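Local coordinates for repeat Five Residue (Rfr) protein or pentapeptide repeat protein (Cyanothece, PDB 2O6W) that is of unknown function but folds into a right-handed quadrilateral beta helix built from tandem pentapeptide repeats, at residues I76-A81 against A96-A101; N110-G115 against G130-E135; N117-N122 against H137-E142. One frame throughout, in Å; residues are numbered along the deposited sequence.

Contact 1 of 3, residues I76-A81 against A96-A101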
ATOM      1  N   ILE A  76       0.267   0.122   6.764  1.00 31.14           N
ATOM      2  CA  ILE A  76       0.358  -1.233   6.247  1.00 32.43           C
ATOM      3  C   ILE A  76       1.809  -1.694   6.144  1.00 32.47           C
ATOM      4  O   ILE A  76       2.723  -0.877   5.987  1.00 33.25           O
ATOM      5  CB  ILE A  76      -0.290  -1.332   4.856  1.00 30.92           C
ATOM      6  CG1 ILE A  76      -0.705  -2.775   4.576  1.00 29.83           C
ATOM      7  CG2 ILE A  76       0.692  -0.861   3.800  1.00 29.49           C
ATOM      8  CD1 ILE A  76      -1.696  -2.898   3.450  1.00 31.67           C
ATOM      9  N   ILE A  77       2.011  -3.005   6.224  1.00 32.49           N
ATOM     10  CA  ILE A  77       3.350  -3.582   6.137  1.00 32.33           C
ATOM     11  C   ILE A  77       3.549  -4.287   4.790  1.00 32.66           C
ATOM     12  O   ILE A  77       3.027  -5.378   4.555  1.00 30.22           O
ATOM     13  CB  ILE A  77       3.590  -4.574   7.300  1.00 32.36           C
ATOM     14  CG1 ILE A  77       3.381  -3.849   8.636  1.00 31.07           C
ATOM     15  CG2 ILE A  77       5.010  -5.119   7.254  1.00 31.89           C
ATOM     16  CD1 ILE A  77       3.528  -4.738   9.844  1.00 31.08           C
ATOM     17  N   LEU A  78       4.298  -3.633   3.908  1.00 31.72           N
ATOM     18  CA  LEU A  78       4.581  -4.161   2.581  1.00 32.24           C
ATOM     19  C   LEU A  78       6.081  -4.358   2.401  1.00 33.89           C
ATOM     20  O   LEU A  78       6.626  -4.156   1.312  1.00 34.74           O
ATOM     21  CB  LEU A  78       4.048  -3.206   1.506  1.00 29.05           C
ATOM     22  CG  LEU A  78       2.531  -3.201   1.301  1.00 30.27           C
ATOM     23  CD1 LEU A  78       2.133  -2.061   0.379  1.00 29.44           C
ATOM     24  CD2 LEU A  78       2.093  -4.533   0.709  1.00 27.08           C
ATOM     25  N   GLU A  79       6.754  -4.746   3.474  1.00 35.49           N
ATOM     26  CA  GLU A  79       8.192  -4.961   3.412  1.00 37.08           C
ATOM     27  C   GLU A  79       8.510  -6.083   2.427  1.00 35.10           C
ATOM     28  O   GLU A  79       7.881  -7.136   2.450  1.00 33.92           O
ATOM     29  CB  GLU A  79       8.726  -5.296   4.806  1.00 40.73           C
ATOM     30  CG  GLU A  79      10.236  -5.418   4.880  1.00 48.26           C
ATOM     31  CD  GLU A  79      10.754  -5.419   6.311  1.00 54.58           C
ATOM     32  OE1 GLU A  79      11.989  -5.536   6.496  1.00 57.55           O
ATOM     33  OE2 GLU A  79       9.932  -5.299   7.254  1.00 57.21           O
ATOM     34  N   ASN A  80       9.472  -5.832   1.548  1.00 35.64           N
ATOM     35  CA  ASN A  80       9.889  -6.805   0.550  1.00 36.64           C
ATOM     36  C   ASN A  80       8.725  -7.317  -0.293  1.00 36.34           C
ATOM     37  O   ASN A  80       8.739  -8.448  -0.781  1.00 35.82           O
ATOM     38  CB  ASN A  80      10.605  -7.966   1.236  1.00 38.68           C
ATOM     39  CG  ASN A  80      11.907  -7.533   1.887  1.00 42.10           C
ATOM     40  OD1 ASN A  80      12.385  -8.160   2.834  1.00 45.12           O
ATOM     41  ND2 ASN A  80      12.491  -6.455   1.374  1.00 42.00           N
ATOM     42  N   ALA A  81       7.717  -6.471  -0.469  1.00 34.87           N
ATOM     43  CA  ALA A  81       6.551  -6.834  -1.257  1.00 33.66           C
ATOM     44  C   ALA A  81       6.794  -6.538  -2.735  1.00 34.22           C
ATOM     45  O   ALA A  81       7.587  -5.663  -3.084  1.00 35.04           O
ATOM     46  CB  ALA A  81       5.345  -6.062  -0.766  1.00 32.79           C
ATOM     47  N   ALA A  96       3.225   3.886   6.174  1.00 32.56           N
ATOM     48  CA  ALA A  96       3.313   2.540   5.647  1.00 31.12           C
ATOM     49  C   ALA A  96       4.763   2.087   5.619  1.00 31.12           C
ATOM     50  O   ALA A  96       5.685   2.901   5.592  1.00 30.48           O
ATOM     51  CB  ALA A  96       2.730   2.491   4.259  1.00 30.60           C
ATOM     52  N   ILE A  97       4.964   0.781   5.632  1.00 31.09           N
ATOM     53  CA  ILE A  97       6.310   0.255   5.588  1.00 32.60           C
ATOM     54  C   ILE A  97       6.533  -0.385   4.233  1.00 32.64           C
ATOM     55  O   ILE A  97       5.993  -1.451   3.950  1.00 32.29           O
ATOM     56  CB  ILE A  97       6.533  -0.779   6.705  1.00 33.04           C
ATOM     57  CG1 ILE A  97       6.489  -0.068   8.066  1.00 32.53           C
ATOM     58  CG2 ILE A  97       7.864  -1.483   6.512  1.00 30.35           C
ATOM     59  CD1 ILE A  97       6.552  -1.014   9.247  1.00 37.49           C
ATOM     60  N   LEU A  98       7.318   0.273   3.387  1.00 31.38           N
ATOM     61  CA  LEU A  98       7.596  -0.258   2.058  1.00 32.10           C
ATOM     62  C   LEU A  98       9.079  -0.556   1.854  1.00 32.85           C
ATOM     63  O   LEU A  98       9.593  -0.452   0.742  1.00 33.25           O
ATOM     64  CB  LEU A  98       7.099   0.724   0.994  1.00 32.13           C
ATOM     65  CG  LEU A  98       5.572   0.829   0.845  1.00 33.99           C
ATOM     66  CD1 LEU A  98       5.198   2.205   0.337  1.00 32.21           C
ATOM     67  CD2 LEU A  98       5.058  -0.262  -0.102  1.00 31.89           C
ATOM     68  N   ILE A  99       9.760  -0.936   2.931  1.00 33.55           N
ATOM     69  CA  ILE A  99      11.185  -1.248   2.865  1.00 33.16           C
ATOM     70  C   ILE A  99      11.478  -2.353   1.858  1.00 32.85           C
ATOM     71  O   ILE A  99      10.884  -3.426   1.908  1.00 32.59           O
ATOM     72  CB  ILE A  99      11.719  -1.684   4.237  1.00 33.81           C
ATOM     73  CG1 ILE A  99      11.554  -0.538   5.235  1.00 32.66           C
ATOM     74  CG2 ILE A  99      13.191  -2.072   4.133  1.00 33.58           C
ATOM     75  CD1 ILE A  99      11.919  -0.920   6.654  1.00 30.21           C
ATOM     76  N   GLY A 100      12.392  -2.074   0.939  1.00 33.14           N
ATOM     77  CA  GLY A 100      12.765  -3.056  -0.058  1.00 33.94           C
ATOM     78  C   GLY A 100      11.671  -3.453  -1.029  1.00 33.83           C
ATOM     79  O   GLY A 100      11.840  -4.409  -1.788  1.00 35.52           O
ATOM     80  N   ALA A 101      10.557  -2.730  -1.023  1.00 32.70           N
ATOM     81  CA  ALA A 101       9.455  -3.047  -1.927  1.00 32.29           C
ATOM     82  C   ALA A 101       9.834  -2.821  -3.384  1.00 31.14           C
ATOM     83  O   ALA A 101      10.633  -1.949  -3.702  1.00 30.34           O
ATOM     84  CB  ALA A 101       8.227  -2.211  -1.582  1.00 32.70           C
TER
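L78 lies side by side with L98, both pointing the same way into the interior of the coil, and its CD1 meets L98 CD2 at 3.5 Å. L98 CD2 also rests beside L78 CB, which makes this methyl the main apolar link between the two residues. L78 in turn touches L58, so the leucines continue as a column from one turn to the next. A96 CB packs at 3.9 Å on I76 CG2, and A101 CB lies 3.8 Å from both L78 O and A81 O. On the outer surface, I77 CG1 and I97 CD1 make a looser contact of 4.3 Å. E79 has CG anti to its own N (chi1 -175°), which lays the start of its extended chain alongside I99, CG against CB. Three backbone hydrogen bonds, each 2.8 Å, join the segments: I97 N to I76 O, L78 N to I97 O and N80 N to I99 O. Each segment bends through a type II turn, L78 to A81 stacked on L98 to A101, with N80 and G100 at the positive-phi position. Matching turns stacked twenty residues apart, over an inward ladder of mainly leucine and alanine, are characteristic of the pentapeptide-repeat beta helix.

Contact 2 of 3, residues N110-G115 against G130-E135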
ATOM      1  N   ASN A 110      -1.186  10.907  -6.847  1.00 30.34           N
ATOM      2  CA  ASN A 110      -1.975  11.524  -5.788  1.00 30.99           C
ATOM      3  C   ASN A 110      -2.094  10.678  -4.532  1.00 31.65           C
ATOM      4  O   ASN A 110      -3.010  10.858  -3.727  1.00 33.28           O
ATOM      5  CB  ASN A 110      -3.359  11.865  -6.310  1.00 30.93           C
ATOM      6  CG  ASN A 110      -3.307  12.863  -7.432  1.00 34.47           C
ATOM      7  OD1 ASN A 110      -2.541  13.823  -7.376  1.00 37.20           O
ATOM      8  ND2 ASN A 110      -4.117  12.651  -8.458  1.00 37.45           N
ATOM      9  N   ALA A 111      -1.166   9.750  -4.370  1.00 30.01           N
ATOM     10  CA  ALA A 111      -1.157   8.892  -3.205  1.00 30.00           C
ATOM     11  C   ALA A 111      -0.585   9.689  -2.037  1.00 30.72           C
ATOM     12  O   ALA A 111       0.172  10.635  -2.236  1.00 32.20           O
ATOM     13  CB  ALA A 111      -0.293   7.667  -3.475  1.00 28.16           C
ATOM     14  N   ASN A 112      -0.955   9.328  -0.817  1.00 31.10           N
ATOM     15  CA  ASN A 112      -0.409  10.016   0.349  1.00 31.26           C
ATOM     16  C   ASN A 112       0.660   9.094   0.969  1.00 30.35           C
ATOM     17  O   ASN A 112       0.353   7.986   1.398  1.00 27.19           O
ATOM     18  CB  ASN A 112      -1.535  10.329   1.347  1.00 31.00           C
ATOM     19  CG  ASN A 112      -1.012  10.852   2.679  1.00 35.03           C
ATOM     20  OD1 ASN A 112       0.078  11.423   2.752  1.00 37.82           O
ATOM     21  ND2 ASN A 112      -1.797  10.671   3.736  1.00 34.18           N
ATOM     22  N   LEU A 113       1.913   9.547   0.990  1.00 32.33           N
ATOM     23  CA  LEU A 113       3.015   8.749   1.540  1.00 34.85           C
ATOM     24  C   LEU A 113       3.665   9.388   2.755  1.00 36.33           C
ATOM     25  O   LEU A 113       4.847   9.164   3.032  1.00 36.09           O
ATOM     26  CB  LEU A 113       4.097   8.513   0.477  1.00 34.99           C
ATOM     27  CG  LEU A 113       3.966   7.336  -0.498  1.00 37.54           C
ATOM     28  CD1 LEU A 113       2.617   7.374  -1.177  1.00 37.29           C
ATOM     29  CD2 LEU A 113       5.094   7.397  -1.532  1.00 37.59           C
ATOM     30  N   GLN A 114       2.890  10.185   3.482  1.00 38.64           N
ATOM     31  CA  GLN A 114       3.403  10.863   4.664  1.00 39.07           C
ATOM     32  C   GLN A 114       3.879   9.878   5.718  1.00 37.10           C
ATOM     33  O   GLN A 114       3.160   8.952   6.099  1.00 36.00           O
ATOM     34  CB  GLN A 114       2.333  11.772   5.264  1.00 41.70           C
ATOM     35  CG  GLN A 114       2.871  12.710   6.331  1.00 48.68           C
ATOM     36  CD  GLN A 114       1.804  13.636   6.871  1.00 52.47           C
ATOM     37  OE1 GLN A 114       0.853  13.193   7.511  1.00 57.41           O
ATOM     38  NE2 GLN A 114       1.946  14.927   6.604  1.00 55.13           N
ATOM     39  N   GLY A 115       5.105  10.097   6.181  1.00 34.95           N
ATOM     40  CA  GLY A 115       5.679   9.241   7.192  1.00 34.39           C
ATOM     41  C   GLY A 115       5.935   7.827   6.718  1.00 34.22           C
ATOM     42  O   GLY A 115       6.306   6.980   7.515  1.00 34.81           O
ATOM     43  N   GLY A 130       1.956  14.282  -7.906  1.00 36.28           N
ATOM     44  CA  GLY A 130       1.038  14.726  -6.870  1.00 36.45           C
ATOM     45  C   GLY A 130       1.137  13.996  -5.541  1.00 36.64           C
ATOM     46  O   GLY A 130       0.256  14.124  -4.695  1.00 36.05           O
ATOM     47  N   VAL A 131       2.205  13.235  -5.345  1.00 37.15           N
ATOM     48  CA  VAL A 131       2.379  12.493  -4.106  1.00 39.04           C
ATOM     49  C   VAL A 131       2.815  13.357  -2.923  1.00 42.04           C
ATOM     50  O   VAL A 131       3.641  14.262  -3.070  1.00 42.20           O
ATOM     51  CB  VAL A 131       3.414  11.364  -4.279  1.00 38.19           C
ATOM     52  CG1 VAL A 131       3.771  10.779  -2.931  1.00 36.71           C
ATOM     53  CG2 VAL A 131       2.852  10.276  -5.184  1.00 38.10           C
ATOM     54  N   ASN A 132       2.252  13.079  -1.750  1.00 44.76           N
ATOM     55  CA  ASN A 132       2.617  13.810  -0.535  1.00 47.37           C
ATOM     56  C   ASN A 132       3.835  13.105   0.074  1.00 48.45           C
ATOM     57  O   ASN A 132       3.711  12.023   0.644  1.00 47.21           O
ATOM     58  CB  ASN A 132       1.443  13.823   0.458  1.00 47.64           C
ATOM     59  CG  ASN A 132       1.810  14.463   1.798  1.00 49.87           C
ATOM     60  OD1 ASN A 132       2.774  15.226   1.893  1.00 52.85           O
ATOM     61  ND2 ASN A 132       1.032  14.165   2.829  1.00 49.86           N
ATOM     62  N   LEU A 133       5.006  13.725  -0.063  1.00 50.52           N
ATOM     63  CA  LEU A 133       6.257  13.163   0.443  1.00 53.70           C
ATOM     64  C   LEU A 133       6.715  13.813   1.742  1.00 56.92           C
ATOM     65  O   LEU A 133       7.919  13.933   1.999  1.00 58.00           O
ATOM     66  CB  LEU A 133       7.359  13.310  -0.612  1.00 51.73           C
ATOM     67  CG  LEU A 133       7.122  12.593  -1.942  1.00 50.94           C
ATOM     68  CD1 LEU A 133       8.180  13.006  -2.957  1.00 49.48           C
ATOM     69  CD2 LEU A 133       7.143  11.093  -1.713  1.00 48.85           C
ATOM     70  N   GLU A 134       5.756  14.231   2.564  1.00 59.85           N
ATOM     71  CA  GLU A 134       6.071  14.883   3.833  1.00 61.85           C
ATOM     72  C   GLU A 134       6.575  13.875   4.854  1.00 59.81           C
ATOM     73  O   GLU A 134       5.823  13.023   5.320  1.00 59.80           O
ATOM     74  CB  GLU A 134       4.837  15.599   4.393  1.00 65.50           C
ATOM     75  CG  GLU A 134       5.166  16.524   5.553  1.00 72.26           C
ATOM     76  CD  GLU A 134       3.935  17.138   6.201  1.00 76.37           C
ATOM     77  OE1 GLU A 134       3.060  17.658   5.468  1.00 77.51           O
ATOM     78  OE2 GLU A 134       3.851  17.108   7.450  1.00 77.66           O
ATOM     79  N   GLU A 135       7.851  13.986   5.199  1.00 58.46           N
ATOM     80  CA  GLU A 135       8.475  13.085   6.164  1.00 58.66           C
ATOM     81  C   GLU A 135       8.530  11.659   5.632  1.00 55.39           C
ATOM     82  O   GLU A 135       8.436  10.693   6.389  1.00 54.48           O
ATOM     83  CB  GLU A 135       7.713  13.115   7.490  1.00 62.22           C
ATOM     84  CG  GLU A 135       7.730  14.465   8.180  1.00 68.36           C
ATOM     85  CD  GLU A 135       6.781  14.523   9.355  1.00 72.48           C
ATOM     86  OE1 GLU A 135       5.554  14.395   9.128  1.00 74.07           O
ATOM     87  OE2 GLU A 135       7.258  14.694  10.502  1.00 74.21           O
TER
HETATM   88  O   HOH W   1      -2.323  15.470  -4.559  1.00 50.53           O
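Segments 110-115 and 130-135 run in the same direction, their end-to-end lines 3° apart, with N112 bridged to N132 at a CA-CA distance of 4.9 Å. N132 N donates to A111 O, and N132 O accepts from L113 N; further along, G115 N donates to E134 O. The side chains of N112 and N132 stand side by side with their amide planes 10° apart. N132 ND2 gives a bent bond to N112 OD1 (2.9 Å, 133° at the hydrogen). Q114 N reaches the same N112 OD1 at 3.2 Å from the opposite face of its plane, closing an Asx turn; N132 OD1 closes the equivalent turn with E134 N, also at 3.2 Å. Both asparagines place CG anti to the backbone N, which brings OD1 within reach of the backbone N two residues on. Q114 runs alongside E134, its NE2 lying 3.0 Å from E134 OE2, with amide and carboxylate planes steeply inclined. On the inward side V131 CG1 fits against L113 CD2 at 3.9 Å, and L133 CD2 lies farther, 4.2 Å from L113 CD2. At the other end a water joins N110 OD1 to G130 O. N112 ND2 has a weak bond to E94 OE2, which extends the polar row to the preceding coil. Two donors on opposite faces of N112 OD1 should restrain the rotation of its amide. Separately, the bond from N132 ND2 adds a side-chain link between successive coils to those of the backbone.

Contact 3 of 3, residues N117-N122 against H137-E142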
ATOM      1  N   ASN A 117       7.820   4.662   4.914  1.00 36.92           N
ATOM      2  CA  ASN A 117       9.214   4.250   4.797  1.00 37.65           C
ATOM      3  C   ASN A 117       9.433   3.449   3.515  1.00 36.54           C
ATOM      4  O   ASN A 117       8.930   2.337   3.380  1.00 35.44           O
ATOM      5  CB  ASN A 117       9.613   3.390   6.000  1.00 38.78           C
ATOM      6  CG  ASN A 117      11.116   3.167   6.082  1.00 40.07           C
ATOM      7  OD1 ASN A 117      11.839   3.381   5.104  1.00 40.69           O
ATOM      8  ND2 ASN A 117      11.592   2.729   7.244  1.00 38.84           N
ATOM      9  N   LEU A 118      10.190   4.015   2.584  1.00 36.31           N
ATOM     10  CA  LEU A 118      10.473   3.342   1.325  1.00 37.30           C
ATOM     11  C   LEU A 118      11.948   3.020   1.123  1.00 37.22           C
ATOM     12  O   LEU A 118      12.410   2.959  -0.010  1.00 36.80           O
ATOM     13  CB  LEU A 118       9.984   4.187   0.140  1.00 36.18           C
ATOM     14  CG  LEU A 118       8.474   4.209  -0.127  1.00 36.04           C
ATOM     15  CD1 LEU A 118       7.754   4.856   1.047  1.00 35.20           C
ATOM     16  CD2 LEU A 118       8.194   4.970  -1.416  1.00 31.79           C
ATOM     17  N   GLU A 119      12.684   2.797   2.208  1.00 38.51           N
ATOM     18  CA  GLU A 119      14.114   2.503   2.099  1.00 39.47           C
ATOM     19  C   GLU A 119      14.431   1.353   1.144  1.00 38.37           C
ATOM     20  O   GLU A 119      13.837   0.278   1.226  1.00 38.36           O
ATOM     21  CB  GLU A 119      14.711   2.192   3.475  1.00 41.96           C
ATOM     22  CG  GLU A 119      16.243   2.197   3.489  1.00 47.46           C
ATOM     23  CD  GLU A 119      16.826   2.059   4.892  1.00 53.44           C
ATOM     24  OE1 GLU A 119      16.329   2.750   5.814  1.00 57.75           O
ATOM     25  OE2 GLU A 119      17.794   1.281   5.072  1.00 53.05           O
ATOM     26  N   ASN A 120      15.368   1.601   0.234  1.00 37.23           N
ATOM     27  CA  ASN A 120      15.798   0.605  -0.734  1.00 36.44           C
ATOM     28  C   ASN A 120      14.702   0.151  -1.683  1.00 36.43           C
ATOM     29  O   ASN A 120      14.846  -0.850  -2.384  1.00 37.37           O
ATOM     30  CB  ASN A 120      16.371  -0.607  -0.005  1.00 37.64           C
ATOM     31  CG  ASN A 120      17.522  -0.234   0.892  1.00 38.55           C
ATOM     32  OD1 ASN A 120      18.328   0.624   0.539  1.00 40.94           O
ATOM     33  ND2 ASN A 120      17.613  -0.871   2.051  1.00 37.41           N
ATOM     34  N   ALA A 121      13.603   0.885  -1.708  1.00 35.36           N
ATOM     35  CA  ALA A 121      12.510   0.519  -2.584  1.00 35.36           C
ATOM     36  C   ALA A 121      12.881   0.818  -4.035  1.00 35.96           C
ATOM     37  O   ALA A 121      13.652   1.740  -4.310  1.00 34.77           O
ATOM     38  CB  ALA A 121      11.259   1.280  -2.194  1.00 34.73           C
ATOM     39  N   ASN A 122      12.337   0.027  -4.956  1.00 34.41           N
ATOM     40  CA  ASN A 122      12.587   0.218  -6.381  1.00 33.21           C
ATOM     41  C   ASN A 122      11.454   1.020  -7.025  1.00 34.96           C
ATOM     42  O   ASN A 122      10.333   0.527  -7.159  1.00 35.15           O
ATOM     43  CB  ASN A 122      12.720  -1.132  -7.090  1.00 32.35           C
ATOM     44  CG  ASN A 122      12.897  -0.984  -8.596  1.00 34.56           C
ATOM     45  OD1 ASN A 122      13.281   0.086  -9.079  1.00 34.04           O
ATOM     46  ND2 ASN A 122      12.633  -2.056  -9.341  1.00 32.69           N
ATOM     47  N   HIS A 137      10.569   8.672   4.059  1.00 41.19           N
ATOM     48  CA  HIS A 137      11.941   8.178   4.024  1.00 38.72           C
ATOM     49  C   HIS A 137      12.256   7.578   2.656  1.00 36.33           C
ATOM     50  O   HIS A 137      11.776   6.494   2.325  1.00 35.43           O
ATOM     51  CB  HIS A 137      12.129   7.121   5.113  1.00 41.11           C
ATOM     52  CG  HIS A 137      13.560   6.860   5.462  1.00 45.20           C
ATOM     53  ND1 HIS A 137      13.994   5.657   5.978  1.00 46.99           N
ATOM     54  CD2 HIS A 137      14.654   7.653   5.385  1.00 45.36           C
ATOM     55  CE1 HIS A 137      15.294   5.720   6.201  1.00 48.22           C
ATOM     56  NE2 HIS A 137      15.719   6.920   5.850  1.00 48.06           N
ATOM     57  N   LEU A 138      13.064   8.277   1.863  1.00 34.64           N
ATOM     58  CA  LEU A 138      13.408   7.797   0.525  1.00 34.57           C
ATOM     59  C   LEU A 138      14.851   7.335   0.385  1.00 34.23           C
ATOM     60  O   LEU A 138      15.374   7.232  -0.722  1.00 32.45           O
ATOM     61  CB  LEU A 138      13.127   8.879  -0.513  1.00 34.34           C
ATOM     62  CG  LEU A 138      11.664   9.291  -0.686  1.00 33.93           C
ATOM     63  CD1 LEU A 138      11.601  10.419  -1.697  1.00 31.96           C
ATOM     64  CD2 LEU A 138      10.823   8.100  -1.151  1.00 34.71           C
ATOM     65  N   LYS A 139      15.483   7.046   1.515  1.00 35.10           N
ATOM     66  CA  LYS A 139      16.864   6.593   1.520  1.00 36.08           C
ATOM     67  C   LYS A 139      17.074   5.323   0.686  1.00 36.35           C
ATOM     68  O   LYS A 139      16.354   4.339   0.848  1.00 37.65           O
ATOM     69  CB  LYS A 139      17.312   6.346   2.962  1.00 36.40           C
ATOM     70  CG  LYS A 139      18.662   5.664   3.082  1.00 38.66           C
ATOM     71  CD  LYS A 139      18.933   5.179   4.495  1.00 39.41           C
ATOM     72  CE  LYS A 139      20.195   4.334   4.527  1.00 41.48           C
ATOM     73  NZ  LYS A 139      20.393   3.638   5.822  1.00 43.50           N
ATOM     74  N   GLY A 140      18.054   5.364  -0.216  1.00 37.72           N
ATOM     75  CA  GLY A 140      18.378   4.208  -1.041  1.00 36.32           C
ATOM     76  C   GLY A 140      17.438   3.785  -2.155  1.00 37.07           C
ATOM     77  O   GLY A 140      17.647   2.733  -2.754  1.00 37.30           O
ATOM     78  N   ILE A 141      16.411   4.577  -2.448  1.00 38.94           N
ATOM     79  CA  ILE A 141      15.476   4.218  -3.516  1.00 39.12           C
ATOM     80  C   ILE A 141      16.191   4.183  -4.866  1.00 40.12           C
ATOM     81  O   ILE A 141      17.216   4.830  -5.052  1.00 40.14           O
ATOM     82  CB  ILE A 141      14.299   5.217  -3.621  1.00 38.81           C
ATOM     83  CG1 ILE A 141      14.826   6.632  -3.866  1.00 39.78           C
ATOM     84  CG2 ILE A 141      13.471   5.180  -2.360  1.00 38.81           C
ATOM     85  CD1 ILE A 141      13.733   7.659  -4.082  1.00 40.27           C
ATOM     86  N   GLU A 142      15.645   3.421  -5.803  1.00 42.21           N
ATOM     87  CA  GLU A 142      16.221   3.308  -7.134  1.00 45.43           C
ATOM     88  C   GLU A 142      15.259   3.957  -8.128  1.00 46.61           C
ATOM     89  O   GLU A 142      14.043   3.783  -8.031  1.00 47.50           O
ATOM     90  CB  GLU A 142      16.422   1.835  -7.491  1.00 48.74           C
ATOM     91  CG  GLU A 142      17.217   1.046  -6.456  1.00 57.08           C
ATOM     92  CD  GLU A 142      17.184  -0.464  -6.701  1.00 62.14           C
ATOM     93  OE1 GLU A 142      17.646  -0.909  -7.776  1.00 63.49           O
ATOM     94  OE2 GLU A 142      16.698  -1.207  -5.816  1.00 64.74           O
TER
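N117 OD1 is gripped by two donors from opposite faces of its amide plane: E119 N at 3.1 Å, which closes an Asx turn, and H137 ND1 at 3.3 Å. The hydrogen bond from H137 ND1 is bent, ND1 standing 56° out of the carbonyl plane, while OD1 lies at the ring edge. H137 CG is anti to the backbone N (chi1 -162°), which sets the ring alongside N117. E119 extends past the same ring with its carboxylate nearly perpendicular to it, OE1 being 3.2 Å from H137 CE1. The other oxygen, OE2, forms a long salt bridge of 3.6 Å with K139 NZ. These residues decorate successive coils of the pentapeptide-repeat beta helix, where type II turns L118 to A121 and L138 to I141 stack directly. Three backbone hydrogen bonds cross between the coils: L118 N to H137 O and N120 N to K139 O, at the first and third residues of the former turn, and E142 N to A121 O, at its last. Facing inward, L118 CD2 packs on L138 CD2 at 4.1 Å. I141 CG2 comes within 3.4 Å of L118 O and lies loosely beside A121 CB, while W149 touches I141. Beyond the turn, N122 and E142 cross at about a right angle; N122 OD1 accepts from R124 N and ND2 donates to Q104 OE1, while E142 OE1 makes a salt bridge with R124 NH1.

In the fold
All three contacts join segments twenty residues apart, one full coil of the beta helix. Contacts 1 and 3 belong to one stack, with centres about 10 Å apart: segment 117-122 stacks on 96-101, held by probable hydrogen bonds from L98 N to N117 O (2.6 Å) and from G100 N to E119 O (2.8 Å). Contact 2 lies elsewhere around the coil, its centre about 14 Å from that of contact 3 and about 15 Å from that of contact 1. It meets contact 3 through the interior, where L113 CD2 packs on L118 CD2 at 3.9 Å, and their segments alternate along the chain. A bound arsenic lies about 6 Å from the E142 side chain of contact 3.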